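Local coordinates for protein LacI family transcription regulator (Bifidobacterium animalis subsp. lactis, PDB 4O5A) that probably binds operator DNA as a dimer and regulates transcription in response to a small effector, as LacI-family regulators do, at residues 96-101 and 310-315; 102-107 and 317-322; 242-247 and 271-276. All coordinates share one frame; numbering follows the deposited sequence. Where two conformers were deposited one is given.

Contact 1: residues 96-101 and 310-315; sequences GSALEE and LAAQLM. With SO4 (sulfate ion), chain E.
Ala98 and Ala312 meet methyl to methyl, CB to CB at 3.7 Å, where helix 88-99 and helix 304-320 lie side by side against the parallel sheet of the LacI-type core, a periplasmic-binding-protein fold of two alpha/beta halves. With a single methyl on each side, the backbones draw close, and the CA atoms of Ala98 and Ala312 are 5.9 Å apart. Leu99 brings a larger group to the same methyl: its isopropyl end comes round so that CD2 rests 3.8 Å from Ala312 CB. The methyl of Ala312 is thus wedged between Ala98 and Leu99, while Leu95 of the preceding helical turn adds to the apolar seam and Ile71 on strand 70-76 meets Leu99 from the sheet.

Gln313 runs out from this buried seam to its polar margin. A chi1 of -65° sets its CG beside the backbone N, and CG packs against Ala98 CB at 4.0 Å. Beyond CG the chain is extended (chi2 172°), taking CD and the amide past Ala98 to a bound sulfate, probably from the crystallisation liquor. The amide oxygen OE1 of Gln313 lies 4.0 Å from sulfate O2, without a bond. Arg309 NE also hydrogen-bonds this anion, and the other guanidinium nitrogens of Arg309 reach Ser97 OG and Glu101 OE2, so one arginine links helix 304-320 to the 96-101 segment at the edge of the apolar strip. Glu100 turns to the second subunit, where its OE1 forms a salt bridge with Arg109 of that chain. At the tip of Gln313, NE2 donates to sulfate O2 at 3.1 Å with an N-H...O angle of 161°.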
# COMPACT_ATOMS: atom_id res chain seq x y z
N GLY A 96 -6.90 4.46 -13.57
CA GLY A 96 -6.04 4.50 -14.74
C GLY A 96 -6.44 3.54 -15.84
O GLY A 96 -6.28 3.86 -17.02
N SER A 97 -7.00 2.38 -15.48
CA SER A 97 -7.37 1.39 -16.49
C SER A 97 -8.46 1.95 -17.38
O SER A 97 -8.56 1.58 -18.55
CB SER A 97 -7.79 0.05 -15.87
OG SER A 97 -9.11 0.05 -15.36
N ALA A 98 -9.27 2.85 -16.84
CA ALA A 98 -10.33 3.46 -17.64
C ALA A 98 -9.91 4.78 -18.28
O ALA A 98 -10.26 5.06 -19.43
CB ALA A 98 -11.61 3.64 -16.82
N LEU A 99 -9.15 5.60 -17.54
CA LEU A 99 -8.69 6.88 -18.08
C LEU A 99 -7.78 6.68 -19.29
O LEU A 99 -7.81 7.47 -20.23
CB LEU A 99 -7.98 7.71 -17.01
CG LEU A 99 -8.85 8.08 -15.81
CD1 LEU A 99 -8.00 8.77 -14.76
CD2 LEU A 99 -10.03 8.97 -16.25
N GLU A 100 -6.99 5.60 -19.29
CA GLU A 100 -6.07 5.33 -20.41
C GLU A 100 -6.81 5.06 -21.71
O GLU A 100 -6.29 5.37 -22.78
CB GLU A 100 -5.15 4.16 -20.11
CG GLU A 100 -4.04 4.48 -19.12
CD GLU A 100 -3.04 5.48 -19.68
OE1 GLU A 100 -2.74 5.42 -20.89
OE2 GLU A 100 -2.55 6.33 -18.89
N GLU A 101 -8.01 4.49 -21.60
CA GLU A 101 -8.83 4.23 -22.78
C GLU A 101 -9.18 5.51 -23.54
O GLU A 101 -9.47 5.46 -24.73
CB GLU A 101 -10.13 3.49 -22.38
CG GLU A 101 -9.90 2.10 -21.83
CD GLU A 101 -11.19 1.38 -21.47
OE1 GLU A 101 -12.11 1.33 -22.31
OE2 GLU A 101 -11.28 0.84 -20.35
N LEU A 310 -14.93 1.99 -12.41
CA LEU A 310 -16.27 2.55 -12.53
C LEU A 310 -16.27 4.05 -12.25
O LEU A 310 -16.97 4.81 -12.91
CB LEU A 310 -17.21 1.84 -11.56
CG LEU A 310 -18.70 2.04 -11.84
CD1 LEU A 310 -19.01 1.83 -13.32
CD2 LEU A 310 -19.49 1.08 -10.98
N ALA A 311 -15.46 4.48 -11.27
CA ALA A 311 -15.40 5.90 -10.91
C ALA A 311 -14.91 6.75 -12.08
O ALA A 311 -15.46 7.81 -12.35
CB ALA A 311 -14.49 6.10 -9.70
N ALA A 312 -13.88 6.27 -12.76
CA ALA A 312 -13.35 6.98 -13.92
C ALA A 312 -14.38 7.02 -15.04
O ALA A 312 -14.60 8.06 -15.67
CB ALA A 312 -12.06 6.32 -14.38
N GLN A 313 -15.05 5.90 -15.28
CA GLN A 313 -16.06 5.86 -16.33
C GLN A 313 -17.18 6.84 -16.04
O GLN A 313 -17.69 7.51 -16.94
CB GLN A 313 -16.61 4.44 -16.51
CG GLN A 313 -15.57 3.46 -17.01
CD GLN A 313 -16.05 2.03 -17.02
OE1 GLN A 313 -16.76 1.60 -16.11
NE2 GLN A 313 -15.66 1.27 -18.04
N LEU A 314 -17.57 6.94 -14.77
CA LEU A 314 -18.67 7.81 -14.39
C LEU A 314 -18.29 9.28 -14.55
O LEU A 314 -19.09 10.10 -15.00
CB LEU A 314 -19.12 7.54 -12.95
CG LEU A 314 -19.81 6.19 -12.75
CD1 LEU A 314 -20.12 5.97 -11.27
CD2 LEU A 314 -21.08 6.10 -13.59
N MSE A 315 -17.06 9.62 -14.19
CA MSE A 315 -16.62 11.00 -14.32
C MSE A 315 -16.52 11.37 -15.78
O MSE A 315 -16.85 12.48 -16.16
CB MSE A 315 -15.30 11.26 -13.59
CG MSE A 315 -15.47 11.29 -12.08
SE MSE A 315 -13.82 11.69 -11.15
CE MSE A 315 -12.84 10.06 -11.50
S SO4 E . -16.19 -2.60 -18.19
O1 SO4 E . -17.09 -3.74 -18.06
O2 SO4 E . -16.93 -1.46 -18.73
O3 SO4 E . -15.62 -2.28 -16.89
O4 SO4 E . -15.12 -2.95 -19.11

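Contact 2: residues 102-107 and 317-322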
# COMPACT_ATOMS: atom_id res chain seq x y z
N ARG A 102 -9.17 6.65 -22.84
CA ARG A 102 -9.53 7.93 -23.45
C ARG A 102 -8.36 8.91 -23.39
O ARG A 102 -8.55 10.12 -23.58
CB ARG A 102 -10.69 8.58 -22.69
CG ARG A 102 -11.91 7.70 -22.47
CD ARG A 102 -12.90 7.84 -23.61
NE ARG A 102 -13.27 9.23 -23.87
CZ ARG A 102 -14.40 9.81 -23.46
NH1 ARG A 102 -15.29 9.13 -22.76
NH2 ARG A 102 -14.64 11.08 -23.77
N ASP A 103 -7.16 8.40 -23.10
CA ASP A 103 -5.96 9.23 -23.02
C ASP A 103 -6.08 10.36 -21.99
O ASP A 103 -5.64 11.49 -22.19
CB ASP A 103 -5.56 9.74 -24.40
CG ASP A 103 -5.15 8.60 -25.32
OD1 ASP A 103 -4.15 7.92 -25.00
OD2 ASP A 103 -5.84 8.37 -26.33
N TYR A 104 -6.71 10.03 -20.87
CA TYR A 104 -6.85 10.95 -19.76
C TYR A 104 -5.76 10.66 -18.75
O TYR A 104 -5.23 9.54 -18.72
CB TYR A 104 -8.23 10.77 -19.11
CG TYR A 104 -9.22 11.83 -19.52
CD1 TYR A 104 -9.68 11.90 -20.82
CD2 TYR A 104 -9.69 12.76 -18.61
CE1 TYR A 104 -10.58 12.88 -21.21
CE2 TYR A 104 -10.59 13.74 -18.99
CZ TYR A 104 -11.03 13.79 -20.28
OH TYR A 104 -11.92 14.76 -20.68
N SER A 105 -5.43 11.65 -17.92
CA SER A 105 -4.43 11.50 -16.86
C SER A 105 -5.06 11.87 -15.53
O SER A 105 -6.08 12.57 -15.48
CB SER A 105 -3.25 12.45 -17.08
OG SER A 105 -2.61 12.26 -18.32
N LEU A 106 -4.44 11.43 -14.44
CA LEU A 106 -4.86 11.84 -13.11
C LEU A 106 -3.90 12.92 -12.62
O LEU A 106 -2.68 12.74 -12.66
CB LEU A 106 -4.76 10.64 -12.17
CG LEU A 106 -5.42 10.71 -10.79
CD1 LEU A 106 -6.94 10.68 -10.93
CD2 LEU A 106 -4.93 9.55 -9.91
N LEU A 107 -4.45 14.05 -12.17
CA LEU A 107 -3.61 15.12 -11.64
C LEU A 107 -3.68 15.04 -10.11
O LEU A 107 -4.76 15.18 -9.53
CB LEU A 107 -4.10 16.48 -12.13
CG LEU A 107 -3.15 17.64 -11.84
CD1 LEU A 107 -1.90 17.55 -12.71
CD2 LEU A 107 -3.84 18.98 -12.03
N LYS A 317 -18.40 10.20 -18.16
CA LYS A 317 -19.78 10.44 -18.58
C LYS A 317 -20.22 11.85 -18.22
O LYS A 317 -20.80 12.54 -19.03
CB LYS A 317 -20.74 9.43 -17.94
CG LYS A 317 -20.69 8.03 -18.52
CD LYS A 317 -21.86 7.22 -17.98
CE LYS A 317 -21.63 5.72 -18.07
NZ LYS A 317 -21.75 5.18 -19.47
N LEU A 318 -19.94 12.28 -16.99
CA LEU A 318 -20.28 13.64 -16.56
C LEU A 318 -19.60 14.66 -17.46
O LEU A 318 -20.23 15.63 -17.91
CB LEU A 318 -19.84 13.86 -15.10
CG LEU A 318 -20.59 13.10 -14.00
CD1 LEU A 318 -19.90 13.29 -12.65
CD2 LEU A 318 -22.04 13.54 -13.92
N ILE A 319 -18.33 14.44 -17.75
CA ILE A 319 -17.58 15.33 -18.63
C ILE A 319 -18.19 15.37 -20.03
O ILE A 319 -18.28 16.44 -20.66
CB ILE A 319 -16.09 14.90 -18.72
CG1 ILE A 319 -15.42 15.04 -17.36
CG2 ILE A 319 -15.35 15.72 -19.78
CD1 ILE A 319 -14.13 14.28 -17.26
N ASP A 320 -18.63 14.21 -20.51
CA ASP A 320 -19.26 14.14 -21.84
C ASP A 320 -20.65 14.78 -21.86
O ASP A 320 -21.22 14.97 -22.92
CB ASP A 320 -19.34 12.68 -22.34
CG ASP A 320 -17.96 12.06 -22.57
OD1 ASP A 320 -16.97 12.81 -22.74
OD2 ASP A 320 -17.86 10.81 -22.59
N GLY A 321 -21.19 15.10 -20.69
CA GLY A 321 -22.46 15.80 -20.62
C GLY A 321 -23.64 14.86 -20.50
O GLY A 321 -24.79 15.25 -20.74
N GLU A 322 -23.36 13.61 -20.15
CA GLU A 322 -24.41 12.63 -19.98
C GLU A 322 -24.94 12.73 -18.57
O GLU A 322 -24.20 13.06 -17.64
CB GLU A 322 -23.88 11.22 -20.29
CG GLU A 322 -23.54 11.00 -21.76
CD GLU A 322 -22.65 9.79 -22.01
OE1 GLU A 322 -22.70 8.82 -21.21
OE2 GLU A 322 -21.89 9.81 -23.00
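The guanidinium of Arg102 and the carboxylate of Asp320 meet edge to edge, their planes 25° apart and so nearly coplanar. The grip is end-on and two-pronged: NH1 of Arg102 donates to Asp320 OD2 at 3.1 Å, and NH2 of Arg102 to Asp320 OD1 at 3.1 Å, the latter with an N-H...O angle of 167°. Both oxygens offer their syn lone pairs, and both lie close to the guanidinium plane. A weak third bond joins NH2 to OD2. Bends at chi2 and chi3 direct the end of the arginine toward Asp320 at the helix terminus. Asp320 has a second basic partner, Arg67, whose NH1 also reaches OD1; two arginines gathered on one carboxylate probably keep it ionised. A methionine in place of Arg102 would probably leave Asp320 OD2 without its charged mate and OD1 with Arg67 alone, the carboxylate less fixed in its rotation.

The other flat group, the Tyr104 ring, has Arg102 O at its edge, in plane. Ile319 approaches the ring obliquely, its CD1 4.0 Å from Tyr104 CE2, while its CG2 lies 3.7 Å from Tyr104 OH, a hydroxyl that also has a weak hydrogen bond to Asp131.

Each segment supplies the positive-phi residue that closes a helix. Asp103 ends helix 88-99 in a Schellman motif that leads into strand 105-111, and Gly321 ends helix 304-320 in the same way. Tyr104 and Ile319 both pack on Ile71 of strand 70-76. Strand 105-111 pairs with that strand in parallel and, through Leu106 and Leu107, with an antiparallel strand of the second subunit, so the sheet continues across the dimer interface.

Contact 3: residues 242-247 and 271-276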
# COMPACT_ATOMS: atom_id res chain seq x y z
N ARG A 242 -7.18 -5.43 25.62
CA ARG A 242 -8.29 -4.98 26.44
C ARG A 242 -9.52 -5.89 26.28
O ARG A 242 -10.10 -6.31 27.28
CB ARG A 242 -8.65 -3.53 26.10
CG ARG A 242 -9.87 -3.00 26.84
CD ARG A 242 -9.97 -1.50 26.64
NE ARG A 242 -11.26 -0.94 27.03
CZ ARG A 242 -11.50 0.37 27.10
NH1 ARG A 242 -10.53 1.23 26.83
NH2 ARG A 242 -12.69 0.81 27.47
N LEU A 243 -9.89 -6.19 25.04
CA LEU A 243 -11.05 -7.07 24.80
C LEU A 243 -10.86 -8.47 25.35
O LEU A 243 -11.80 -9.06 25.90
CB LEU A 243 -11.36 -7.13 23.30
CG LEU A 243 -11.87 -5.81 22.73
CD1 LEU A 243 -11.86 -5.85 21.22
CD2 LEU A 243 -13.28 -5.50 23.25
N LEU A 244 -9.65 -9.01 25.23
CA LEU A 244 -9.38 -10.37 25.72
C LEU A 244 -9.21 -10.49 27.22
O LEU A 244 -9.16 -11.60 27.75
CB LEU A 244 -8.18 -10.97 25.00
CG LEU A 244 -8.33 -11.14 23.48
CD1 LEU A 244 -7.08 -11.79 22.92
CD2 LEU A 244 -9.55 -11.99 23.18
N SER A 245 -9.13 -9.35 27.91
CA SER A 245 -8.92 -9.35 29.35
C SER A 245 -10.18 -9.06 30.17
O SER A 245 -10.16 -9.21 31.39
CB SER A 245 -7.79 -8.38 29.72
OG SER A 245 -6.63 -8.67 28.98
N VAL A 246 -11.25 -8.64 29.51
CA VAL A 246 -12.49 -8.25 30.21
C VAL A 246 -13.62 -9.27 30.03
O VAL A 246 -14.12 -9.45 28.92
CB VAL A 246 -12.97 -6.84 29.76
CG1 VAL A 246 -14.33 -6.51 30.39
CG2 VAL A 246 -11.93 -5.77 30.11
N GLU A 247 -14.02 -9.91 31.14
CA GLU A 247 -15.08 -10.93 31.14
C GLU A 247 -16.48 -10.31 31.04
O GLU A 247 -16.75 -9.29 31.67
CB GLU A 247 -14.98 -11.80 32.40
N LYS A 271 -0.91 -14.56 23.96
CA LYS A 271 -1.72 -14.74 25.16
C LYS A 271 -2.17 -16.21 25.35
O LYS A 271 -2.64 -16.58 26.42
CB LYS A 271 -2.94 -13.82 25.09
CG LYS A 271 -3.61 -13.46 26.41
CD LYS A 271 -4.63 -12.32 26.18
CE LYS A 271 -5.46 -12.00 27.42
NZ LYS A 271 -4.63 -11.58 28.57
N GLY A 272 -2.01 -17.03 24.32
CA GLY A 272 -2.43 -18.42 24.40
C GLY A 272 -3.90 -18.59 24.03
O GLY A 272 -4.50 -19.65 24.24
N VAL A 273 -4.49 -17.54 23.49
CA VAL A 273 -5.85 -17.61 22.97
C VAL A 273 -5.78 -18.08 21.52
O VAL A 273 -5.33 -17.34 20.65
CB VAL A 273 -6.52 -16.24 23.07
CG1 VAL A 273 -7.90 -16.25 22.42
CG2 VAL A 273 -6.60 -15.82 24.54
N ARG A 274 -6.21 -19.31 21.28
CA ARG A 274 -6.11 -19.92 19.95
C ARG A 274 -7.04 -19.28 18.93
O ARG A 274 -8.22 -19.05 19.21
CB ARG A 274 -6.43 -21.42 20.03
CG ARG A 274 -5.43 -22.21 20.87
CD ARG A 274 -5.90 -23.63 21.04
NE ARG A 274 -7.17 -23.68 21.76
CZ ARG A 274 -7.95 -24.76 21.83
NH1 ARG A 274 -7.61 -25.87 21.20
NH2 ARG A 274 -9.09 -24.71 22.52
N VAL A 275 -6.51 -19.01 17.73
CA VAL A 275 -7.33 -18.56 16.60
C VAL A 275 -7.33 -19.72 15.60
O VAL A 275 -6.27 -20.11 15.12
CB VAL A 275 -6.73 -17.30 15.96
CG1 VAL A 275 -7.51 -16.90 14.69
CG2 VAL A 275 -6.73 -16.14 16.97
N PRO A 276 -8.51 -20.26 15.26
CA PRO A 276 -9.83 -19.74 15.61
C PRO A 276 -10.51 -20.49 16.77
O PRO A 276 -11.66 -20.18 17.07
CB PRO A 276 -10.63 -20.00 14.34
CG PRO A 276 -10.09 -21.36 13.91
CD PRO A 276 -8.62 -21.35 14.27
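Ser245 OG lies 3.6 Å from Lys271 NZ, too far for a hydrogen bond; in the conformer described here, the hydroxyl instead bonds to Lys241 O one turn back in helix 233-245. The pair lies at the exposed edge where the C-terminal ends of helices 233-245 and 258-271 meet, two neighbouring helices in the alternating alpha/beta arrangement of the second half of the binding-protein fold. Lys271 slides past Leu244 in the opposite direction, using its methylenes as an apolar arm: CD and CE lie over Leu244 CB, with CE 3.8 Å from it. CE also comes within 3.7 Å of Leu244 O. The chain is extended as far as CE and bends only at its end (chi4 60°), which brings NZ round beside the serine.

Gly272 has positive phi and ends helix 258-271 in a Schellman motif, after which Val273 points its side chain toward Leu244. Both of these side chains also touch Ala268 of helix 258-271, which extends the apolar contact. The closest atoms between them, Leu244 CD1 and Val273 CG2, are 4.4 Å apart, a loose touch.

Overall arrangement
Contacts 1 and 2 are neighbours, their centres 7 Å apart, and share helix 304-320; their other segments follow one another from helix 88-99 into strand 105-111. Along the chain their segments alternate. Contact 3 is nested within the loop both close, about 45 Å from contact 1 and 50 Å from contact 2 between centres, on the opposite side of the chain's centre. The first two belong to the half built on the parallel sheet and border the second subunit; the third belongs to the half built on the mixed sheet. Helix 304-320 follows strand 298-301, so contacts 1 and 2 join a helix that comes after that mixed-sheet strand in sequence to the half built on the parallel sheet.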